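Local atomic coordinates of copper-containing nitrite reductase (Thermus scotoductus, PDB entry 6HBE), a protein that probably reduces nitrite to nitric oxide with electrons from cytochrome c, as a copper-containing homotrimer whose chains each carry an additional plastocyanin-like domain. Residues C[363-368]-C[438-443]; C[369-374]-C[416-421]. All blocks are in the same frame, centred on the assembly; numbering follows the deposited sequence.

Contact 1: C[363-368]-C[438-443]; sequences LEIPVG and IRVYEP
Strands 363-366 and 438-443 run parallel, their short axes approaching to 4.6 Å, and the backbone zips L363-P366 to I438-Y441 in alternation: R439 N gives to L363 O, I365 N to R439 O, Y441 N to I365 O and V367 N to Y441 O, the last carrying the ladder one residue beyond the end of the first strand. On the face shared by E364, R439, P366 and Y441, the acid and the arginine run side by side. E364 OE2 receives R439 NH1 at 2.8 Å on its anti side; the bond is bent, 144° at the hydrogen, and the carboxylate and guanidinium planes stand 67° apart. Each partner is engaged a second time, E364 OE1 by R326 and R439 NE by E423, so the pair belongs to a charge network reaching across neighbouring strands. This is the cupredoxin fold of the plastocyanin family, and here the parallel pairing joins segments with 69 residues between them; strand 362-366 lies between 324-326 and 435-443. Further along, the ring of Y441 lies over P366, whose CB sits 4.1 Å from the ring centroid in a CH-pi contact. A chi1 of 68° sets CG of Y441 between its backbone N and carbonyl carbon and brings the ring over the neighbouring strand, and its OH reaches V327 O beyond it. The other face is apolar: I365 CG1 meets V440 CG2 at 4.1 Å, and F418 packs against both residues. Beyond them V367 CG1 touches V440 CG1 at 3.8 Å and E442 CB at 3.9 Å, while E442 and P443 pair antiparallel with a strand of a neighbouring subunit, continuing the sheet across the trimer interface.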
loop_
_atom_site.group_PDB
_atom_site.type_symbol
_atom_site.label_atom_id
_atom_site.label_comp_id
_atom_site.label_asym_id
_atom_site.label_seq_id
_atom_site.Cartn_x
_atom_site.Cartn_y
_atom_site.Cartn_z
ATOM N N LEU C 363 -18.839 -4.131 20.628
ATOM C CA LEU C 363 -19.433 -2.795 20.712
ATOM C C LEU C 363 -20.217 -2.687 22.039
ATOM O O LEU C 363 -21.024 -3.582 22.351
ATOM C CB LEU C 363 -20.357 -2.590 19.516
ATOM C CG LEU C 363 -21.083 -1.254 19.358
ATOM C CD1 LEU C 363 -20.138 -0.080 19.117
ATOM C CD2 LEU C 363 -22.087 -1.346 18.233
ATOM N N GLU C 364 -19.958 -1.617 22.783
ATOM C CA GLU C 364 -20.631 -1.296 24.059
ATOM C C GLU C 364 -21.345 0.063 23.917
ATOM O O GLU C 364 -20.699 1.101 23.776
ATOM C CB GLU C 364 -19.648 -1.307 25.221
ATOM C CG GLU C 364 -18.948 -2.655 25.381
ATOM C CD GLU C 364 -17.994 -2.751 26.544
ATOM O OE1 GLU C 364 -17.432 -1.720 26.979
ATOM O OE2 GLU C 364 -17.757 -3.889 27.014
ATOM N N ILE C 365 -22.687 0.029 23.929
ATOM C CA ILE C 365 -23.546 1.204 23.697
ATOM C C ILE C 365 -24.484 1.449 24.897
ATOM O O ILE C 365 -24.867 0.486 25.583
ATOM C CB ILE C 365 -24.414 1.068 22.426
ATOM C CG1 ILE C 365 -25.083 -0.306 22.353
ATOM C CG2 ILE C 365 -23.575 1.278 21.165
ATOM C CD1 ILE C 365 -26.165 -0.396 21.311
ATOM N N PRO C 366 -24.839 2.723 25.159
ATOM C CA PRO C 366 -25.863 3.023 26.199
ATOM C C PRO C 366 -27.286 2.756 25.702
ATOM O O PRO C 366 -27.556 2.862 24.497
ATOM C CB PRO C 366 -25.669 4.518 26.465
ATOM C CG PRO C 366 -25.151 5.058 25.152
ATOM C CD PRO C 366 -24.299 3.958 24.556
ATOM N N VAL C 367 -28.194 2.405 26.624
ATOM C CA VAL C 367 -29.611 2.217 26.283
ATOM C C VAL C 367 -30.176 3.415 25.512
ATOM O O VAL C 367 -29.819 4.577 25.792
ATOM C CB VAL C 367 -30.503 1.933 27.534
ATOM C CG1 VAL C 367 -30.201 0.548 28.112
ATOM C CG2 VAL C 367 -30.351 3.014 28.607
ATOM N N GLY C 368 -31.044 3.125 24.539
ATOM C CA GLY C 368 -31.610 4.147 23.656
ATOM C C GLY C 368 -30.904 4.260 22.305
ATOM O O GLY C 368 -31.410 4.925 21.389
ATOM N N ILE C 438 -22.365 -7.467 21.040
ATOM C CA ILE C 438 -22.911 -6.170 21.445
ATOM C C ILE C 438 -23.310 -6.238 22.928
ATOM O O ILE C 438 -23.967 -7.208 23.349
ATOM C CB ILE C 438 -24.150 -5.757 20.600
ATOM C CG1 ILE C 438 -23.743 -5.425 19.162
ATOM C CG2 ILE C 438 -24.859 -4.539 21.206
ATOM C CD1 ILE C 438 -24.908 -5.297 18.208
ATOM N N ARG C 439 -22.898 -5.233 23.695
ATOM C CA ARG C 439 -23.317 -5.061 25.085
ATOM C C ARG C 439 -23.989 -3.718 25.213
ATOM O O ARG C 439 -23.514 -2.741 24.650
ATOM C CB ARG C 439 -22.143 -5.097 26.040
ATOM C CG ARG C 439 -21.248 -6.303 25.863
ATOM C CD ARG C 439 -20.279 -6.439 27.021
ATOM N NE ARG C 439 -19.440 -7.634 26.864
ATOM C CZ ARG C 439 -18.164 -7.667 26.444
ATOM N NH1 ARG C 439 -17.486 -6.563 26.149
ATOM N NH2 ARG C 439 -17.542 -8.839 26.345
ATOM N N VAL C 440 -25.085 -3.674 25.982
ATOM C CA VAL C 440 -25.886 -2.464 26.154
ATOM C C VAL C 440 -25.900 -2.123 27.643
ATOM O O VAL C 440 -26.307 -2.948 28.453
ATOM C CB VAL C 440 -27.331 -2.642 25.629
ATOM C CG1 VAL C 440 -28.076 -1.313 25.644
ATOM C CG2 VAL C 440 -27.324 -3.216 24.217
ATOM N N TYR C 441 -25.459 -0.920 27.987
ATOM C CA TYR C 441 -25.300 -0.526 29.376
ATOM C C TYR C 441 -26.309 0.540 29.781
ATOM O O TYR C 441 -26.853 1.243 28.941
ATOM C CB TYR C 441 -23.853 -0.110 29.706
ATOM C CG TYR C 441 -23.337 1.169 29.058
ATOM C CD1 TYR C 441 -22.681 1.136 27.827
ATOM C CD2 TYR C 441 -23.443 2.397 29.704
ATOM C CE1 TYR C 441 -22.179 2.299 27.247
ATOM C CE2 TYR C 441 -22.958 3.564 29.129
ATOM C CZ TYR C 441 -22.319 3.512 27.895
ATOM O OH TYR C 441 -21.841 4.671 27.320
ATOM N N GLU C 442 -26.562 0.616 31.091
ATOM C CA GLU C 442 -27.534 1.557 31.689
ATOM C C GLU C 442 -27.069 1.881 33.117
ATOM O O GLU C 442 -26.556 0.997 33.802
ATOM C CB GLU C 442 -28.938 0.935 31.736
ATOM C CG GLU C 442 -30.018 1.777 32.429
ATOM C CD GLU C 442 -31.358 1.058 32.537
ATOM O OE1 GLU C 442 -31.478 0.094 33.349
ATOM O OE2 GLU C 442 -32.291 1.464 31.806
ATOM N N PRO C 443 -27.250 3.132 33.575
ATOM C CA PRO C 443 -26.882 3.423 34.977
ATOM C C PRO C 443 -27.686 2.559 35.977
ATOM O O PRO C 443 -28.881 2.329 35.760
ATOM C CB PRO C 443 -27.216 4.913 35.132
ATOM C CG PRO C 443 -27.274 5.449 33.740
ATOM C CD PRO C 443 -27.812 4.320 32.908
#

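Contact 2: C[369-374]-C[416-421]; sequences TTVEFV and ITFTKP
An antiparallel edge pairing joins T370-V371 to I416-T417 in the second sheet of the plastocyanin-like cupredoxin domain, where strand 413-417 is the outermost strand within the chain. V371 and I416 form the hydrogen-bonded pair, linked in both directions by V371 N to I416 O and I416 N to V371 O. T370 and T417 form the adjoining non-hydrogen-bonded pair, with CA atoms only 4.1 Å apart. Beyond them F418 N reaches T369 O at 3.1 Å in a nearly straight bond, 171° at the hydrogen. The two sides of the ladder differ in character. On one, the threonine side chains meet through their hydroxyls; each OG1 lies anti to its own carbonyl carbon (chi1 -65° in T370, -56° in T417), which turns both oxygens into the gap and leaves a bond of 2.8 Å between them. On the other, V371 faces the domain interior, touching L363, I365 and V351. Its CG2 comes to the edge of the F418 ring, 3.9 Å from CE2, while CG2 of I416, two residues before F418 in the same segment, lies over a face of that ring, offset toward the rim. F373 stands nearer the copper end of the domain, its side chain about 8 Å from that of the copper ligand H390, and there CD1 of I416 approaches the ring edge at CE2 of F373, 4.2 Å away.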
loop_
_atom_site.group_PDB
_atom_site.type_symbol
_atom_site.label_atom_id
_atom_site.label_comp_id
_atom_site.label_asym_id
_atom_site.label_seq_id
_atom_site.Cartn_x
_atom_site.Cartn_y
_atom_site.Cartn_z
ATOM N N THR C 369 -29.746 3.609 22.162
ATOM C CA THR C 369 -28.906 3.773 20.963
ATOM C C THR C 369 -29.381 2.884 19.827
ATOM O O THR C 369 -29.806 1.744 20.043
ATOM C CB THR C 369 -27.423 3.468 21.292
ATOM O OG1 THR C 369 -26.961 4.398 22.262
ATOM C CG2 THR C 369 -26.506 3.587 20.030
ATOM N N THR C 370 -29.268 3.400 18.609
ATOM C CA THR C 370 -29.593 2.653 17.426
ATOM C C THR C 370 -28.283 2.227 16.734
ATOM O O THR C 370 -27.436 3.068 16.442
ATOM C CB THR C 370 -30.438 3.511 16.467
ATOM O OG1 THR C 370 -31.708 3.806 17.076
ATOM C CG2 THR C 370 -30.668 2.789 15.160
ATOM N N VAL C 371 -28.177 0.936 16.442
ATOM C CA VAL C 371 -27.076 0.354 15.673
ATOM C C VAL C 371 -27.539 0.185 14.234
ATOM O O VAL C 371 -28.656 -0.294 13.995
ATOM C CB VAL C 371 -26.704 -1.040 16.240
ATOM C CG1 VAL C 371 -25.702 -1.793 15.354
ATOM C CG2 VAL C 371 -26.166 -0.884 17.644
ATOM N N GLU C 372 -26.677 0.531 13.274
ATOM C CA GLU C 372 -26.925 0.204 11.875
ATOM C C GLU C 372 -25.853 -0.765 11.389
ATOM O O GLU C 372 -24.671 -0.388 11.322
ATOM C CB GLU C 372 -26.912 1.476 11.007
ATOM C CG GLU C 372 -27.143 1.231 9.507
ATOM C CD GLU C 372 -27.244 2.509 8.687
ATOM O OE1 GLU C 372 -26.187 3.064 8.278
ATOM O OE2 GLU C 372 -28.383 2.972 8.437
ATOM N N PHE C 373 -26.267 -1.988 11.054
ATOM C CA PHE C 373 -25.429 -2.934 10.306
ATOM C C PHE C 373 -25.375 -2.504 8.828
ATOM O O PHE C 373 -26.424 -2.181 8.214
ATOM C CB PHE C 373 -25.965 -4.373 10.387
ATOM C CG PHE C 373 -25.686 -5.061 11.694
ATOM C CD1 PHE C 373 -24.490 -5.733 11.903
ATOM C CD2 PHE C 373 -26.616 -5.027 12.737
ATOM C CE1 PHE C 373 -24.220 -6.370 13.114
ATOM C CE2 PHE C 373 -26.347 -5.659 13.953
ATOM C CZ PHE C 373 -25.154 -6.333 14.152
ATOM N N VAL C 374 -24.165 -2.463 8.256
ATOM C CA VAL C 374 -24.014 -2.197 6.802
ATOM C C VAL C 374 -23.067 -3.227 6.202
ATOM O O VAL C 374 -22.036 -3.519 6.791
ATOM C CB VAL C 374 -23.533 -0.731 6.524
ATOM C CG1 VAL C 374 -22.181 -0.426 7.175
ATOM C CG2 VAL C 374 -23.453 -0.460 5.024
ATOM N N ILE C 416 -31.350 -1.463 14.334
ATOM C CA ILE C 416 -31.897 -2.034 15.570
ATOM C C ILE C 416 -31.695 -1.019 16.685
ATOM O O ILE C 416 -30.588 -0.525 16.878
ATOM C CB ILE C 416 -31.164 -3.331 15.979
ATOM C CG1 ILE C 416 -31.346 -4.407 14.920
ATOM C CG2 ILE C 416 -31.650 -3.827 17.336
ATOM C CD1 ILE C 416 -30.375 -5.567 15.082
ATOM N N THR C 417 -32.761 -0.710 17.419
ATOM C CA THR C 417 -32.675 0.185 18.576
ATOM C C THR C 417 -32.746 -0.660 19.850
ATOM O O THR C 417 -33.694 -1.451 20.005
ATOM C CB THR C 417 -33.828 1.200 18.554
ATOM O OG1 THR C 417 -33.809 1.907 17.307
ATOM C CG2 THR C 417 -33.719 2.206 19.710
ATOM N N PHE C 418 -31.754 -0.502 20.731
ATOM C CA PHE C 418 -31.649 -1.249 21.989
ATOM C C PHE C 418 -32.155 -0.365 23.156
ATOM O O PHE C 418 -31.639 0.729 23.373
ATOM C CB PHE C 418 -30.191 -1.719 22.236
ATOM C CG PHE C 418 -29.724 -2.779 21.273
ATOM C CD1 PHE C 418 -29.977 -4.118 21.516
ATOM C CD2 PHE C 418 -29.030 -2.432 20.121
ATOM C CE1 PHE C 418 -29.562 -5.099 20.626
ATOM C CE2 PHE C 418 -28.620 -3.403 19.221
ATOM C CZ PHE C 418 -28.873 -4.740 19.477
ATOM N N THR C 419 -33.184 -0.830 23.868
ATOM C CA THR C 419 -33.833 -0.045 24.966
ATOM C C THR C 419 -33.549 -0.529 26.402
ATOM O O THR C 419 -33.847 0.187 27.374
ATOM C CB THR C 419 -35.376 -0.040 24.795
ATOM O OG1 THR C 419 -35.873 -1.383 24.903
ATOM C CG2 THR C 419 -35.779 0.570 23.432
ATOM N N LYS C 420 -32.980 -1.725 26.540
ATOM C CA LYS C 420 -32.750 -2.333 27.844
ATOM C C LYS C 420 -31.332 -2.896 27.906
ATOM O O LYS C 420 -30.782 -3.249 26.856
ATOM C CB LYS C 420 -33.748 -3.478 28.052
ATOM C CG LYS C 420 -35.224 -3.081 27.993
ATOM C CD LYS C 420 -36.111 -4.221 28.478
ATOM C CE LYS C 420 -37.535 -4.118 27.948
ATOM N NZ LYS C 420 -38.229 -2.912 28.465
ATOM N N PRO C 421 -30.744 -2.986 29.125
ATOM C CA PRO C 421 -29.406 -3.554 29.259
ATOM C C PRO C 421 -29.363 -5.044 28.976
ATOM O O PRO C 421 -30.390 -5.732 29.081
ATOM C CB PRO C 421 -29.009 -3.245 30.713
ATOM C CG PRO C 421 -30.280 -3.008 31.440
ATOM C CD PRO C 421 -31.309 -2.578 30.433
#

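Overall arrangement
Followed from the N terminus, the chain runs through strand 362-366, turns at V367-G368 and enters strand 370-375, so the first segments of the two contacts are consecutive. It then passes the copper ligand H390 and returns along strand 413-417, closing the shorter loop at contact 2. After strand 422-427 and the remaining copper ligands C428, H431 and M434, strand 435-443 closes the longer loop at contact 1, which encloses the other entirely. Contact 1 belongs to one sheet of the cupredoxin sandwich and contact 2 to the facing one. Their centres are 9 Å apart, and a probable hydrogen bond from G368 N to F418 O, 2.7 Å, joins them directly.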